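Local coordinates for protein streptokinase domain B (Streptococcus dysgalactiae subsp. equisimilis, PDB 1QQR) that forms part of streptokinase, a non-proteolytic bacterial activator that promotes fibrinolysis by turning on host plasminogen, probably with this domain supplying part of the binding surface, at residues Q2-V14 and L31-I44. Numbering follows the deposited sequence.
Sequences QNQAKSVDVEYTV and LTKLLKTLAIGDTI. Unlike the reference sequence in segment 31-44: Leu31 (reference Asp).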
loop_
_atom_site.group_PDB
_atom_site.type_symbol
_atom_site.label_atom_id
_atom_site.label_comp_id
_atom_site.label_asym_id
_atom_site.label_seq_id
_atom_site.Cartn_x
_atom_site.Cartn_y
_atom_site.Cartn_z
ATOM N N GLN A 2 -0.923 -16.498 20.738
ATOM C CA GLN A 2 -1.789 -17.658 20.960
ATOM C C GLN A 2 -2.498 -18.265 19.750
ATOM O O GLN A 2 -2.368 -19.457 19.469
ATOM C CB GLN A 2 -2.836 -17.292 22.014
ATOM C CG GLN A 2 -2.232 -16.834 23.338
ATOM C CD GLN A 2 -3.202 -16.020 24.184
ATOM O OE1 GLN A 2 -4.294 -16.482 24.525
ATOM N NE2 GLN A 2 -2.800 -14.799 24.531
ATOM N N ASN A 3 -3.264 -17.444 19.045
ATOM C CA ASN A 3 -4.016 -17.902 17.887
ATOM C C ASN A 3 -3.543 -17.139 16.660
ATOM O O ASN A 3 -4.117 -16.123 16.283
ATOM C CB ASN A 3 -5.504 -17.647 18.120
ATOM C CG ASN A 3 -5.849 -17.566 19.594
ATOM O OD1 ASN A 3 -5.633 -18.519 20.348
ATOM N ND2 ASN A 3 -6.374 -16.418 20.019
ATOM N N GLN A 4 -2.489 -17.641 16.040
ATOM C CA GLN A 4 -1.917 -17.008 14.872
ATOM C C GLN A 4 -2.940 -16.818 13.764
ATOM O O GLN A 4 -3.666 -17.748 13.410
ATOM C CB GLN A 4 -0.762 -17.856 14.349
ATOM C CG GLN A 4 0.064 -17.196 13.264
ATOM C CD GLN A 4 1.112 -18.133 12.711
ATOM O OE1 GLN A 4 0.800 -19.037 11.930
ATOM N NE2 GLN A 4 2.363 -17.937 13.126
ATOM N N ALA A 5 -2.991 -15.609 13.211
ATOM C CA ALA A 5 -3.912 -15.326 12.120
ATOM C C ALA A 5 -3.741 -16.425 11.073
ATOM O O ALA A 5 -2.636 -16.892 10.829
ATOM C CB ALA A 5 -3.597 -13.969 11.523
ATOM N N LYS A 6 -4.832 -16.834 10.451
ATOM C CA LYS A 6 -4.783 -17.892 9.460
ATOM C C LYS A 6 -4.582 -17.352 8.046
ATOM O O LYS A 6 -4.268 -18.101 7.110
ATOM C CB LYS A 6 -6.092 -18.684 9.536
ATOM C CG LYS A 6 -6.411 -19.148 10.967
ATOM C CD LYS A 6 -7.873 -19.514 11.170
ATOM C CE LYS A 6 -8.166 -19.716 12.656
ATOM N NZ LYS A 6 -9.620 -19.919 12.939
ATOM N N SER A 7 -4.742 -16.042 7.901
ATOM C CA SER A 7 -4.646 -15.420 6.599
ATOM C C SER A 7 -4.523 -13.919 6.767
ATOM O O SER A 7 -4.946 -13.364 7.778
ATOM C CB SER A 7 -5.938 -15.704 5.843
ATOM O OG SER A 7 -5.691 -16.144 4.536
ATOM N N VAL A 8 -3.947 -13.256 5.778
ATOM C CA VAL A 8 -3.875 -11.808 5.831
ATOM C C VAL A 8 -4.232 -11.259 4.458
ATOM O O VAL A 8 -3.537 -11.533 3.477
ATOM C CB VAL A 8 -2.491 -11.323 6.266
ATOM C CG1 VAL A 8 -2.389 -9.812 6.121
ATOM C CG2 VAL A 8 -2.277 -11.685 7.706
ATOM N N ASP A 9 -5.349 -10.542 4.368
ATOM C CA ASP A 9 -5.733 -9.945 3.079
ATOM C C ASP A 9 -4.839 -8.725 2.950
ATOM O O ASP A 9 -4.861 -7.847 3.821
ATOM C CB ASP A 9 -7.182 -9.441 3.061
ATOM C CG ASP A 9 -8.197 -10.556 3.032
ATOM O OD1 ASP A 9 -7.868 -11.644 2.527
ATOM O OD2 ASP A 9 -9.333 -10.320 3.498
ATOM N N VAL A 10 -4.042 -8.673 1.891
ATOM C CA VAL A 10 -3.162 -7.533 1.700
ATOM C C VAL A 10 -3.822 -6.528 0.768
ATOM O O VAL A 10 -3.990 -6.786 -0.431
ATOM C CB VAL A 10 -1.795 -7.957 1.105
ATOM C CG1 VAL A 10 -0.878 -6.746 0.968
ATOM C CG2 VAL A 10 -1.147 -8.998 1.984
ATOM N N GLU A 11 -4.222 -5.397 1.337
ATOM C CA GLU A 11 -4.828 -4.340 0.557
ATOM C C GLU A 11 -3.784 -3.279 0.205
ATOM O O GLU A 11 -2.799 -3.062 0.927
ATOM C CB GLU A 11 -6.000 -3.721 1.308
ATOM C CG GLU A 11 -7.258 -4.563 1.214
ATOM C CD GLU A 11 -8.339 -4.126 2.192
ATOM O OE1 GLU A 11 -8.610 -2.914 2.299
ATOM O OE2 GLU A 11 -8.930 -5.003 2.851
ATOM N N TYR A 12 -4.022 -2.598 -0.906
ATOM C CA TYR A 12 -3.071 -1.612 -1.382
ATOM C C TYR A 12 -3.701 -0.289 -1.737
ATOM O O TYR A 12 -4.776 -0.234 -2.328
ATOM C CB TYR A 12 -2.373 -2.188 -2.615
ATOM C CG TYR A 12 -1.281 -1.335 -3.192
ATOM C CD1 TYR A 12 -0.047 -1.247 -2.579
ATOM C CD2 TYR A 12 -1.484 -0.625 -4.375
ATOM C CE1 TYR A 12 0.971 -0.473 -3.126
ATOM C CE2 TYR A 12 -0.472 0.161 -4.943
ATOM C CZ TYR A 12 0.757 0.230 -4.316
ATOM O OH TYR A 12 1.788 0.945 -4.902
ATOM N N THR A 13 -3.050 0.783 -1.331
ATOM C CA THR A 13 -3.506 2.105 -1.702
ATOM C C THR A 13 -2.266 2.945 -2.062
ATOM O O THR A 13 -1.209 2.851 -1.418
ATOM C CB THR A 13 -4.334 2.782 -0.607
ATOM O OG1 THR A 13 -4.861 3.999 -1.137
ATOM C CG2 THR A 13 -3.512 3.105 0.603
ATOM N N VAL A 14 -2.394 3.728 -3.119
ATOM C CA VAL A 14 -1.302 4.548 -3.603
ATOM C C VAL A 14 -1.765 5.955 -3.960
ATOM O O VAL A 14 -2.845 6.149 -4.517
ATOM C CB VAL A 14 -0.638 3.901 -4.858
ATOM C CG1 VAL A 14 -1.640 3.778 -5.974
ATOM C CG2 VAL A 14 0.556 4.720 -5.312
ATOM N N LEU A 31 -9.342 4.998 -2.031
ATOM C CA LEU A 31 -9.697 3.685 -2.516
ATOM C C LEU A 31 -8.569 2.712 -2.154
ATOM O O LEU A 31 -7.422 3.112 -1.931
ATOM C CB LEU A 31 -9.841 3.722 -4.043
ATOM C CG LEU A 31 -11.137 3.213 -4.693
ATOM C CD1 LEU A 31 -10.982 3.228 -6.217
ATOM C CD2 LEU A 31 -11.468 1.847 -4.181
ATOM N N THR A 32 -8.903 1.433 -2.080
ATOM C CA THR A 32 -7.905 0.426 -1.809
ATOM C C THR A 32 -8.221 -0.673 -2.792
ATOM O O THR A 32 -9.336 -0.782 -3.285
ATOM C CB THR A 32 -8.003 -0.140 -0.393
ATOM O OG1 THR A 32 -9.229 -0.861 -0.261
ATOM C CG2 THR A 32 -7.950 0.983 0.639
ATOM N N LYS A 33 -7.225 -1.470 -3.100
ATOM C CA LYS A 33 -7.385 -2.573 -4.015
ATOM C C LYS A 33 -6.823 -3.780 -3.269
ATOM O O LYS A 33 -5.791 -3.675 -2.597
ATOM C CB LYS A 33 -6.569 -2.286 -5.263
ATOM C CG LYS A 33 -6.359 -3.463 -6.175
ATOM C CD LYS A 33 -5.414 -3.084 -7.301
ATOM C CE LYS A 33 -5.158 -4.254 -8.227
ATOM N NZ LYS A 33 -4.259 -3.810 -9.328
ATOM N N LEU A 34 -7.514 -4.914 -3.331
ATOM C CA LEU A 34 -6.988 -6.098 -2.666
ATOM C C LEU A 34 -5.928 -6.627 -3.596
ATOM O O LEU A 34 -6.180 -6.865 -4.769
ATOM C CB LEU A 34 -8.042 -7.192 -2.459
ATOM C CG LEU A 34 -7.327 -8.391 -1.807
ATOM C CD1 LEU A 34 -7.601 -8.402 -0.315
ATOM C CD2 LEU A 34 -7.752 -9.693 -2.446
ATOM N N LEU A 35 -4.725 -6.779 -3.078
ATOM C CA LEU A 35 -3.645 -7.305 -3.879
ATOM C C LEU A 35 -3.793 -8.817 -3.890
ATOM O O LEU A 35 -3.893 -9.442 -4.935
ATOM C CB LEU A 35 -2.325 -6.935 -3.238
ATOM C CG LEU A 35 -1.403 -6.065 -4.066
ATOM C CD1 LEU A 35 -2.215 -4.942 -4.728
ATOM C CD2 LEU A 35 -0.291 -5.548 -3.158
ATOM N N LYS A 36 -3.796 -9.397 -2.697
ATOM C CA LYS A 36 -3.925 -10.834 -2.546
ATOM C C LYS A 36 -4.054 -11.244 -1.081
ATOM O O LYS A 36 -3.858 -10.441 -0.167
ATOM C CB LYS A 36 -2.717 -11.530 -3.182
ATOM C CG LYS A 36 -1.367 -10.948 -2.791
ATOM C CD LYS A 36 -0.253 -11.464 -3.728
ATOM C CE LYS A 36 1.085 -10.715 -3.525
ATOM N NZ LYS A 36 2.239 -11.228 -4.355
ATOM N N THR A 37 -4.400 -12.502 -0.875
ATOM C CA THR A 37 -4.531 -13.056 0.451
ATOM C C THR A 37 -3.302 -13.921 0.625
ATOM O O THR A 37 -3.064 -14.834 -0.153
ATOM C CB THR A 37 -5.799 -13.890 0.544
ATOM O OG1 THR A 37 -6.898 -13.073 0.133
ATOM C CG2 THR A 37 -6.037 -14.357 1.979
ATOM N N LEU A 38 -2.503 -13.611 1.630
ATOM C CA LEU A 38 -1.270 -14.341 1.863
ATOM C C LEU A 38 -1.258 -14.927 3.250
ATOM O O LEU A 38 -2.189 -14.738 4.025
ATOM C CB LEU A 38 -0.072 -13.398 1.720
ATOM C CG LEU A 38 0.115 -12.803 0.326
ATOM C CD1 LEU A 38 1.327 -11.870 0.330
ATOM C CD2 LEU A 38 0.304 -13.933 -0.677
ATOM N N ALA A 39 -0.182 -15.629 3.567
ATOM C CA ALA A 39 -0.038 -16.233 4.880
ATOM C C ALA A 39 1.091 -15.524 5.609
ATOM O O ALA A 39 1.947 -14.890 4.984
ATOM C CB ALA A 39 0.283 -17.732 4.737
ATOM N N ILE A 40 1.076 -15.619 6.931
ATOM C CA ILE A 40 2.114 -15.036 7.765
ATOM C C ILE A 40 3.447 -15.547 7.200
ATOM O O ILE A 40 3.583 -16.741 6.909
ATOM C CB ILE A 40 1.947 -15.508 9.245
ATOM C CG1 ILE A 40 1.069 -14.526 10.025
ATOM C CG2 ILE A 40 3.301 -15.649 9.914
ATOM C CD1 ILE A 40 -0.369 -14.488 9.564
ATOM N N GLY A 41 4.420 -14.655 7.027
ATOM C CA GLY A 41 5.702 -15.080 6.484
ATOM C C GLY A 41 5.854 -14.924 4.975
ATOM O O GLY A 41 6.967 -14.877 4.463
ATOM N N ASP A 42 4.752 -14.868 4.241
ATOM C CA ASP A 42 4.863 -14.675 2.804
ATOM C C ASP A 42 5.508 -13.302 2.590
ATOM O O ASP A 42 5.472 -12.434 3.480
ATOM C CB ASP A 42 3.483 -14.706 2.159
ATOM C CG ASP A 42 2.948 -16.110 2.007
ATOM O OD1 ASP A 42 3.487 -17.022 2.670
ATOM O OD2 ASP A 42 1.988 -16.302 1.229
ATOM N N THR A 43 6.095 -13.091 1.423
ATOM C CA THR A 43 6.741 -11.817 1.166
ATOM C C THR A 43 6.192 -11.116 -0.057
ATOM O O THR A 43 5.607 -11.738 -0.930
ATOM C CB THR A 43 8.235 -11.981 0.948
ATOM O OG1 THR A 43 8.437 -12.872 -0.154
ATOM C CG2 THR A 43 8.912 -12.504 2.210
ATOM N N ILE A 44 6.404 -9.806 -0.085
ATOM C CA ILE A 44 5.992 -8.926 -1.172
ATOM C C ILE A 44 7.224 -8.055 -1.329
ATOM O O ILE A 44 7.748 -7.584 -0.329
ATOM C CB ILE A 44 4.799 -8.062 -0.754
ATOM C CG1 ILE A 44 3.616 -8.966 -0.426
ATOM C CG2 ILE A 44 4.405 -7.130 -1.868
ATOM C CD1 ILE A 44 2.481 -8.258 0.220
#
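Val10 O accepts two backbone N-H groups, a short bond from Leu35 N (2.7 Å) and a weak one from Lys36 N (3.5 Å), while Val10 N donates to Lys36 O. Leu35 and Lys36 both face Val10, shifting the register by one residue; Leu35 points toward strand 8-14, and its CD1 packs at 3.5 Å on Tyr12 CB. On the face carrying Val8, Val10 and Tyr12, Val10 CG1, anti to its own N (chi1 -178°), meets Ile44 CD1 tip to tip at 3.8 Å, and CG2 touches Leu38 CD1. Farther along, Ile40 CD1 fits against Ala5 CB and Val8 CG2. The face carrying Asp9 and Glu11 is more polar: Thr37 OG1 lies alongside Asp9 and donates to OD1 (3.0 Å) on its anti side, 28° out of the carboxylate plane, and Leu34 CD1 lies against Asp9 CB. Beyond the paired backbones, Thr13 OG1 donates to Leu31 O at 2.8 Å. Helix 46-60 packs on Tyr12 and Ile44 through Leu49, and Tyr12 OH is hydrogen-bonded to Glu122 OE1. Strand 111-128 pairs parallel with 8-18. The pairing is an antiparallel edge with a classic beta bulge, in the mixed sheet of a streptokinase/staphylokinase-family beta-grasp domain.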